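Local structure of superoxide dismutase (Acidilobus saccharovorans, 4FFK) at residues E32-A37 with I186-D191; V141-L146 with D178-A183. The protein probably catalyses the dismutation of superoxide to oxygen and hydrogen peroxide at an iron centre. One frame throughout, in Å; residues are numbered along the deposited sequence.

Contact 1 of 2, residues E32-A37 with I186-D191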
ATOM      1  N   GLU A  32     -32.190   7.812  -6.915  1.00 34.23           N
ATOM      2  CA  GLU A  32     -32.456   7.774  -8.342  1.00 35.92           C
ATOM      3  C   GLU A  32     -32.677   9.181  -8.932  1.00 35.38           C
ATOM      4  O   GLU A  32     -33.158  10.069  -8.246  1.00 36.43           O
ATOM      5  CB  GLU A  32     -33.670   6.897  -8.634  1.00 37.72           C
ATOM      6  CG  GLU A  32     -33.592   5.521  -8.057  1.00 39.75           C
ATOM      7  CD  GLU A  32     -33.266   4.502  -9.084  1.00 44.20           C
ATOM      8  OE1 GLU A  32     -32.706   4.875 -10.169  1.00 46.94           O
ATOM      9  OE2 GLU A  32     -33.571   3.324  -8.798  1.00 43.25           O
ATOM     10  N   PRO A  33     -32.312   9.387 -10.200  1.00 34.49           N
ATOM     11  CA  PRO A  33     -31.709   8.441 -11.109  1.00 33.78           C
ATOM     12  C   PRO A  33     -30.158   8.417 -10.985  1.00 32.48           C
ATOM     13  O   PRO A  33     -29.499   7.798 -11.801  1.00 32.10           O
ATOM     14  CB  PRO A  33     -32.105   9.010 -12.474  1.00 34.43           C
ATOM     15  CG  PRO A  33     -32.028  10.511 -12.227  1.00 34.64           C
ATOM     16  CD  PRO A  33     -32.436  10.734 -10.812  1.00 34.44           C
ATOM     17  N   ILE A  34     -29.597   9.079  -9.968  1.00 31.44           N
ATOM     18  CA  ILE A  34     -28.119   9.215  -9.889  1.00 29.21           C
ATOM     19  C   ILE A  34     -27.469   7.919  -9.422  1.00 29.05           C
ATOM     20  O   ILE A  34     -26.503   7.463 -10.007  1.00 27.03           O
ATOM     21  CB  ILE A  34     -27.706  10.389  -9.014  1.00 30.52           C
ATOM     22  CG1 ILE A  34     -28.218  11.677  -9.680  1.00 31.07           C
ATOM     23  CG2 ILE A  34     -26.195  10.486  -8.908  1.00 27.17           C
ATOM     24  CD1 ILE A  34     -28.111  12.875  -8.764  1.00 33.26           C
ATOM     25  N   ILE A  35     -28.041   7.350  -8.390  1.00 27.92           N
ATOM     26  CA  ILE A  35     -27.617   6.065  -7.948  1.00 28.16           C
ATOM     27  C   ILE A  35     -28.843   5.195  -7.822  1.00 28.19           C
ATOM     28  O   ILE A  35     -29.791   5.579  -7.137  1.00 30.47           O
ATOM     29  CB  ILE A  35     -26.910   6.146  -6.605  1.00 27.84           C
ATOM     30  CG1 ILE A  35     -25.656   7.047  -6.700  1.00 26.47           C
ATOM     31  CG2 ILE A  35     -26.578   4.692  -6.099  1.00 29.66           C
ATOM     32  CD1 ILE A  35     -24.943   7.260  -5.323  1.00 26.86           C
ATOM     33  N   SER A  36     -28.776   4.025  -8.457  1.00 28.00           N
ATOM     34  CA  SER A  36     -29.908   3.131  -8.551  1.00 28.06           C
ATOM     35  C   SER A  36     -30.234   2.434  -7.255  1.00 29.14           C
ATOM     36  O   SER A  36     -29.387   2.240  -6.394  1.00 27.09           O
ATOM     37  CB  SER A  36     -29.772   2.120  -9.696  1.00 28.70           C
ATOM     38  OG  SER A  36     -28.765   1.133  -9.511  1.00 28.16           O
ATOM     39  N   ALA A  37     -31.512   2.089  -7.098  1.00 28.40           N
ATOM     40  CA  ALA A  37     -31.900   1.237  -6.021  1.00 27.96           C
ATOM     41  C   ALA A  37     -31.050  -0.008  -5.996  1.00 26.32           C
ATOM     42  O   ALA A  37     -30.738  -0.471  -4.913  1.00 27.33           O
ATOM     43  CB  ALA A  37     -33.394   0.808  -6.172  1.00 28.17           C
ATOM     44  N   ILE A 186     -22.808  -0.355 -11.671  1.00 23.44           N
ATOM     45  CA  ILE A 186     -24.110  -0.814 -12.180  1.00 24.95           C
ATOM     46  C   ILE A 186     -24.724   0.307 -13.006  1.00 26.04           C
ATOM     47  O   ILE A 186     -25.378   0.050 -14.026  1.00 26.56           O
ATOM     48  CB  ILE A 186     -25.051  -1.144 -11.049  1.00 25.40           C
ATOM     49  CG1 ILE A 186     -24.557  -2.399 -10.288  1.00 24.59           C
ATOM     50  CG2 ILE A 186     -26.558  -1.374 -11.609  1.00 23.25           C
ATOM     51  CD1 ILE A 186     -25.149  -2.417  -8.883  1.00 26.28           C
ATOM     52  N   ASP A 187     -24.506   1.538 -12.547  1.00 27.15           N
ATOM     53  CA  ASP A 187     -25.192   2.719 -13.078  1.00 27.12           C
ATOM     54  C   ASP A 187     -24.378   3.444 -14.157  1.00 28.26           C
ATOM     55  O   ASP A 187     -24.963   4.150 -15.039  1.00 26.11           O
ATOM     56  CB  ASP A 187     -25.563   3.647 -11.949  1.00 26.44           C
ATOM     57  CG  ASP A 187     -26.421   2.955 -10.914  1.00 26.92           C
ATOM     58  OD1 ASP A 187     -26.281   3.204  -9.726  1.00 28.06           O
ATOM     59  OD2 ASP A 187     -27.244   2.137 -11.340  1.00 25.61           O
ATOM     60  N   TYR A 188     -23.057   3.300 -14.091  1.00 25.53           N
ATOM     61  CA  TYR A 188     -22.143   4.103 -14.919  1.00 25.50           C
ATOM     62  C   TYR A 188     -21.094   3.297 -15.590  1.00 25.14           C
ATOM     63  O   TYR A 188     -20.268   3.821 -16.342  1.00 25.44           O
ATOM     64  CB  TYR A 188     -21.434   5.170 -14.061  1.00 25.49           C
ATOM     65  CG  TYR A 188     -22.385   6.108 -13.472  1.00 23.03           C
ATOM     66  CD1 TYR A 188     -22.925   5.875 -12.227  1.00 21.40           C
ATOM     67  CD2 TYR A 188     -22.835   7.244 -14.197  1.00 25.98           C
ATOM     68  CE1 TYR A 188     -23.855   6.743 -11.654  1.00 26.32           C
ATOM     69  CE2 TYR A 188     -23.728   8.097 -13.656  1.00 27.27           C
ATOM     70  CZ  TYR A 188     -24.254   7.869 -12.410  1.00 26.16           C
ATOM     71  OH  TYR A 188     -25.200   8.720 -11.912  1.00 25.71           O
ATOM     72  N   ARG A 189     -21.095   1.999 -15.315  1.00 25.27           N
ATOM     73  CA  ARG A 189     -20.035   1.157 -15.775  1.00 24.62           C
ATOM     74  C   ARG A 189     -18.676   1.804 -15.389  1.00 24.05           C
ATOM     75  O   ARG A 189     -18.536   2.278 -14.256  1.00 24.49           O
ATOM     76  CB  ARG A 189     -20.151   0.889 -17.281  1.00 24.23           C
ATOM     77  CG  ARG A 189     -21.431   0.105 -17.556  1.00 26.47           C
ATOM     78  CD  ARG A 189     -21.220  -1.341 -17.067  1.00 27.12           C
ATOM     79  NE  ARG A 189     -22.298  -2.236 -17.499  1.00 27.99           N
ATOM     80  CZ  ARG A 189     -23.409  -2.407 -16.807  1.00 30.69           C
ATOM     81  NH1 ARG A 189     -23.595  -1.748 -15.654  1.00 33.45           N
ATOM     82  NH2 ARG A 189     -24.359  -3.224 -17.277  1.00 33.03           N
ATOM     83  N   ASN A 190     -17.747   1.854 -16.327  1.00 22.98           N
ATOM     84  CA  ASN A 190     -16.396   2.406 -16.046  1.00 24.45           C
ATOM     85  C   ASN A 190     -16.345   3.920 -15.840  1.00 24.93           C
ATOM     86  O   ASN A 190     -15.284   4.468 -15.527  1.00 24.39           O
ATOM     87  CB  ASN A 190     -15.463   2.010 -17.139  1.00 24.25           C
ATOM     88  CG  ASN A 190     -15.764   2.731 -18.383  1.00 27.29           C
ATOM     89  OD1 ASN A 190     -16.905   2.641 -18.892  1.00 26.15           O
ATOM     90  ND2 ASN A 190     -14.792   3.523 -18.863  1.00 30.84           N
ATOM     91  N   ASP A 191     -17.460   4.599 -16.067  1.00 23.10           N
ATOM     92  CA  ASP A 191     -17.470   6.074 -16.090  1.00 23.35           C
ATOM     93  C   ASP A 191     -17.560   6.693 -14.717  1.00 21.39           C
ATOM     94  O   ASP A 191     -18.584   7.274 -14.274  1.00 21.19           O
ATOM     95  CB  ASP A 191     -18.614   6.602 -16.966  1.00 25.29           C
ATOM     96  CG  ASP A 191     -18.367   8.013 -17.421  1.00 27.90           C
ATOM     97  OD1 ASP A 191     -17.462   8.697 -16.848  1.00 25.04           O
ATOM     98  OD2 ASP A 191     -19.107   8.442 -18.345  1.00 29.92           O
TER

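Contact 2 of 2, residues V141-L146 with D178-A183. With FE (Fe (III) ion), chain B.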
ATOM      1  N   VAL A 141      -9.084   1.662  -6.328  1.00 21.80           N
ATOM      2  CA  VAL A 141     -10.367   1.966  -5.697  1.00 23.36           C
ATOM      3  C   VAL A 141     -10.087   2.635  -4.419  1.00 20.63           C
ATOM      4  O   VAL A 141      -9.021   2.506  -3.891  1.00 19.53           O
ATOM      5  CB  VAL A 141     -11.168   0.749  -5.411  1.00 23.92           C
ATOM      6  CG1 VAL A 141     -11.512   0.102  -6.816  1.00 30.24           C
ATOM      7  CG2 VAL A 141     -10.362  -0.199  -4.549  1.00 25.34           C
ATOM      8  N   GLY A 142     -11.068   3.386  -3.939  1.00 19.78           N
ATOM      9  CA  GLY A 142     -10.896   4.111  -2.682  1.00 18.49           C
ATOM     10  C   GLY A 142     -11.955   5.174  -2.597  1.00 19.17           C
ATOM     11  O   GLY A 142     -13.079   4.962  -2.997  1.00 18.79           O
ATOM     12  N   TRP A 143     -11.530   6.329  -2.108  1.00 19.04           N
ATOM     13  CA  TRP A 143     -12.469   7.376  -1.663  1.00 18.91           C
ATOM     14  C   TRP A 143     -11.782   8.697  -1.888  1.00 18.40           C
ATOM     15  O   TRP A 143     -10.544   8.816  -1.856  1.00 18.06           O
ATOM     16  CB  TRP A 143     -12.642   7.324  -0.155  1.00 19.24           C
ATOM     17  CG  TRP A 143     -13.204   6.012   0.262  1.00 16.12           C
ATOM     18  CD1 TRP A 143     -12.515   4.860   0.410  1.00 17.76           C
ATOM     19  CD2 TRP A 143     -14.568   5.733   0.490  1.00 20.17           C
ATOM     20  NE1 TRP A 143     -13.370   3.841   0.761  1.00 18.97           N
ATOM     21  CE2 TRP A 143     -14.645   4.363   0.850  1.00 19.88           C
ATOM     22  CE3 TRP A 143     -15.756   6.535   0.506  1.00 18.01           C
ATOM     23  CZ2 TRP A 143     -15.842   3.747   1.166  1.00 22.96           C
ATOM     24  CZ3 TRP A 143     -16.955   5.888   0.837  1.00 18.29           C
ATOM     25  CH2 TRP A 143     -16.990   4.532   1.152  1.00 19.75           C
ATOM     26  N   ALA A 144     -12.609   9.721  -2.067  1.00 18.24           N
ATOM     27  CA  ALA A 144     -12.113  11.083  -1.817  1.00 20.52           C
ATOM     28  C   ALA A 144     -12.882  11.568  -0.618  1.00 19.77           C
ATOM     29  O   ALA A 144     -14.077  11.244  -0.438  1.00 21.18           O
ATOM     30  CB  ALA A 144     -12.321  11.990  -3.033  1.00 20.87           C
ATOM     31  N   ILE A 145     -12.201  12.326   0.242  1.00 22.12           N
ATOM     32  CA  ILE A 145     -12.757  12.748   1.471  1.00 23.15           C
ATOM     33  C   ILE A 145     -12.462  14.232   1.694  1.00 23.58           C
ATOM     34  O   ILE A 145     -11.367  14.654   1.452  1.00 22.89           O
ATOM     35  CB  ILE A 145     -12.163  11.976   2.649  1.00 24.02           C
ATOM     36  CG1 ILE A 145     -12.675  10.536   2.679  1.00 23.59           C
ATOM     37  CG2 ILE A 145     -12.569  12.676   3.933  1.00 23.43           C
ATOM     38  CD1 ILE A 145     -11.933   9.695   3.725  1.00 22.78           C
ATOM     39  N   LEU A 146     -13.477  14.988   2.102  1.00 24.80           N
ATOM     40  CA  LEU A 146     -13.270  16.358   2.548  1.00 25.04           C
ATOM     41  C   LEU A 146     -13.170  16.214   4.046  1.00 23.48           C
ATOM     42  O   LEU A 146     -14.067  15.666   4.646  1.00 24.69           O
ATOM     43  CB  LEU A 146     -14.500  17.245   2.206  1.00 25.02           C
ATOM     44  CG  LEU A 146     -14.245  18.687   2.740  1.00 26.17           C
ATOM     45  CD1 LEU A 146     -12.972  19.382   2.265  1.00 24.19           C
ATOM     46  CD2 LEU A 146     -15.431  19.495   2.358  1.00 22.28           C
ATOM     47  N   ASP A 178     -17.324   7.419  -2.395  1.00 20.21           N
ATOM     48  CA  ASP A 178     -16.757   6.111  -2.752  1.00 20.12           C
ATOM     49  C   ASP A 178     -16.522   6.020  -4.221  1.00 19.33           C
ATOM     50  O   ASP A 178     -17.437   6.247  -5.059  1.00 20.72           O
ATOM     51  CB  ASP A 178     -17.821   5.107  -2.363  1.00 19.21           C
ATOM     52  CG  ASP A 178     -17.367   3.696  -2.403  1.00 22.96           C
ATOM     53  OD1 ASP A 178     -16.216   3.409  -2.664  1.00 22.60           O
ATOM     54  OD2 ASP A 178     -18.219   2.877  -2.068  1.00 19.59           O
ATOM     55  N   VAL A 179     -15.291   5.668  -4.588  1.00 18.91           N
ATOM     56  CA  VAL A 179     -14.990   5.336  -5.975  1.00 18.35           C
ATOM     57  C   VAL A 179     -14.415   3.939  -6.165  1.00 17.85           C
ATOM     58  O   VAL A 179     -13.766   3.638  -7.170  1.00 17.97           O
ATOM     59  CB  VAL A 179     -14.092   6.368  -6.640  1.00 20.14           C
ATOM     60  CG1 VAL A 179     -14.788   7.686  -6.707  1.00 19.48           C
ATOM     61  CG2 VAL A 179     -12.745   6.562  -5.806  1.00 19.48           C
ATOM     62  N   PHE A 180     -14.739   3.038  -5.242  1.00 18.88           N
ATOM     63  CA  PHE A 180     -14.688   1.685  -5.636  1.00 18.42           C
ATOM     64  C   PHE A 180     -15.671   1.468  -6.773  1.00 19.77           C
ATOM     65  O   PHE A 180     -16.743   2.048  -6.791  1.00 19.41           O
ATOM     66  CB  PHE A 180     -15.188   0.801  -4.532  1.00 18.33           C
ATOM     67  CG  PHE A 180     -14.175   0.468  -3.515  1.00 19.42           C
ATOM     68  CD1 PHE A 180     -13.832  -0.886  -3.355  1.00 19.65           C
ATOM     69  CD2 PHE A 180     -13.609   1.461  -2.694  1.00 20.19           C
ATOM     70  CE1 PHE A 180     -12.897  -1.285  -2.315  1.00 17.62           C
ATOM     71  CE2 PHE A 180     -12.656   1.081  -1.704  1.00 18.20           C
ATOM     72  CZ  PHE A 180     -12.341  -0.303  -1.548  1.00 19.09           C
ATOM     73  N   GLU A 181     -15.305   0.593  -7.682  1.00 20.28           N
ATOM     74  CA  GLU A 181     -16.151   0.419  -8.853  1.00 21.40           C
ATOM     75  C   GLU A 181     -17.561   0.031  -8.489  1.00 20.87           C
ATOM     76  O   GLU A 181     -18.519   0.353  -9.183  1.00 21.53           O
ATOM     77  CB  GLU A 181     -15.538  -0.625  -9.716  1.00 20.72           C
ATOM     78  CG  GLU A 181     -14.310  -0.018 -10.431  1.00 24.61           C
ATOM     79  CD  GLU A 181     -13.438  -1.029 -11.069  1.00 26.25           C
ATOM     80  OE1 GLU A 181     -13.453  -2.221 -10.691  1.00 22.75           O
ATOM     81  OE2 GLU A 181     -12.702  -0.658 -12.001  1.00 28.75           O
ATOM     82  N   HIS A 182     -17.718  -0.715  -7.397  1.00 20.43           N
ATOM     83  CA  HIS A 182     -19.082  -1.131  -7.071  1.00 20.67           C
ATOM     84  C   HIS A 182     -20.029   0.025  -6.714  1.00 21.02           C
ATOM     85  O   HIS A 182     -21.237  -0.159  -6.814  1.00 22.59           O
ATOM     86  CB  HIS A 182     -19.115  -2.160  -5.955  1.00 20.14           C
ATOM     87  CG  HIS A 182     -18.641  -1.627  -4.675  1.00 20.73           C
ATOM     88  ND1 HIS A 182     -17.497  -2.100  -4.076  1.00 23.17           N
ATOM     89  CD2 HIS A 182     -19.101  -0.619  -3.893  1.00 22.61           C
ATOM     90  CE1 HIS A 182     -17.288  -1.443  -2.959  1.00 22.85           C
ATOM     91  NE2 HIS A 182     -18.265  -0.549  -2.803  1.00 22.45           N
ATOM     92  N   ALA A 183     -19.477   1.193  -6.398  1.00 20.20           N
ATOM     93  CA  ALA A 183     -20.290   2.340  -6.046  1.00 19.71           C
ATOM     94  C   ALA A 183     -21.014   2.803  -7.307  1.00 21.26           C
ATOM     95  O   ALA A 183     -22.060   3.434  -7.202  1.00 21.68           O
ATOM     96  CB  ALA A 183     -19.443   3.467  -5.446  1.00 20.19           C
TER
HETATM   97 FE    FE B 301     -18.313   1.061  -1.440  1.00 22.90          FE
HETATM   98  O   HOH W   1     -16.277   1.010  -1.200  1.00 21.62           O

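Contact 1 of 2, residues E32-A37 with I186-D191
D187 OD1 is gripped twice, by the backbone N-H of S36 and by the hydroxyl of T39, while S36 OG gives its proton to the other oxygen, OD2. S36 is the N-cap of helix 37-66, its OG accepting from T39 N in the first turn, and the carboxylate of D187 holds that cap from across the contact. The two bonds across the contact differ in approach. The S36 N to D187 OD1 bond, 2.9 Å, is almost straight at 178° yet arrives from above the carboxylate plane, whereas S36 OG, 2.6 Å from D187 OD2, lies on that oxygen's syn lone pair. With chi1 at 69°, S36 holds OG between its own N and carbonyl carbon, where one short side chain can serve both the helix start and the aspartate. Serine suits this place by its size and two-way hydroxyl; aspartate, by offering two acceptors, and the helix N-terminus would probably favour its negative charge.

Beside this pair, Y188 OH donates to I34 O at 2.6 Å, in the carbonyl plane and on a lone pair. Tyrosine is long enough to reach a backbone oxygen, which sits at the edge of its ring, and I34 CG2 rests 3.6 Å from the hydroxyl oxygen. Both isoleucine side chains are buried: I35 packs on L40, M99 and L202, as suits a bulky aliphatic residue, and I34 against S198, K102 and D201.

The loop is shaped from within as well: a cis peptide precedes P33. In the type II' turn from Y188 to D191, R189 makes a salt bridge to E38 of the second subunit. On the loop side, E32 reaches forward to the helix start, its OE2 accepting from A37 N at 2.9 Å, met from above the carboxylate plane.

Contact 2 of 2, residues V141-L146 with D178-A183
W143 and D178 form an antiparallel, non-hydrogen-bonded pair with CA atoms 4.6 Å apart, and just beyond it V179 N donates to G142 O at 2.8 Å. Side by side on one face of the sheet, the pair stacks: D178 CB lies over the six-membered ring of W143, 3.8 Å from its centroid, and the carboxylate runs nearly parallel to the indole, 11° from its plane. A broad, flat indole suits W143 because the aspartate lies along its face. With CG anti to the backbone N (chi1 -169°), D178 extends OD2 to the iron at 1.9 Å, while OD1 accepts from F180 N in an Asx turn. Phenylalanine suits 180 by its two flat faces: V141 CG2 sits over the ring centre, a CH-pi contact of 3.5 Å, and the metal-bound water lies above the opposite face, toward the rim. Replacing F180 by an alanine removes the ring, which is likely to leave V141 CG2 without its aromatic face and the water without that wall. W143 NE1 is hydrogen-bonded to H163 ND1. H182 NE2 also binds the iron, H43 and H92 complete the protein ligands, and three histidines, one aspartate and water are the metal site typical of iron/manganese superoxide dismutases.

Overall arrangement
The centres of contact 1 and contact 2 are 14 Å apart. The contacts are nested along the chain: 32-37 comes first, then 141-146, 178-183 and 186-191, so contact 2 falls inside the loop that contact 1 closes. Contact 1 joins the alpha-hairpin region, at the start of helix 37-66, to the C-terminal region at helix 185-188. Contact 2 is internal to the C-terminal region, pairing the middle strand 142-148 of its three-stranded antiparallel sheet with the end of strand 172-178. From there the chain passes through two of the metal ligands, D178 and H182, into helix 185-188. Since helix 37-66 also carries H43, the two regions meet around one iron, and both contacts border the second subunit.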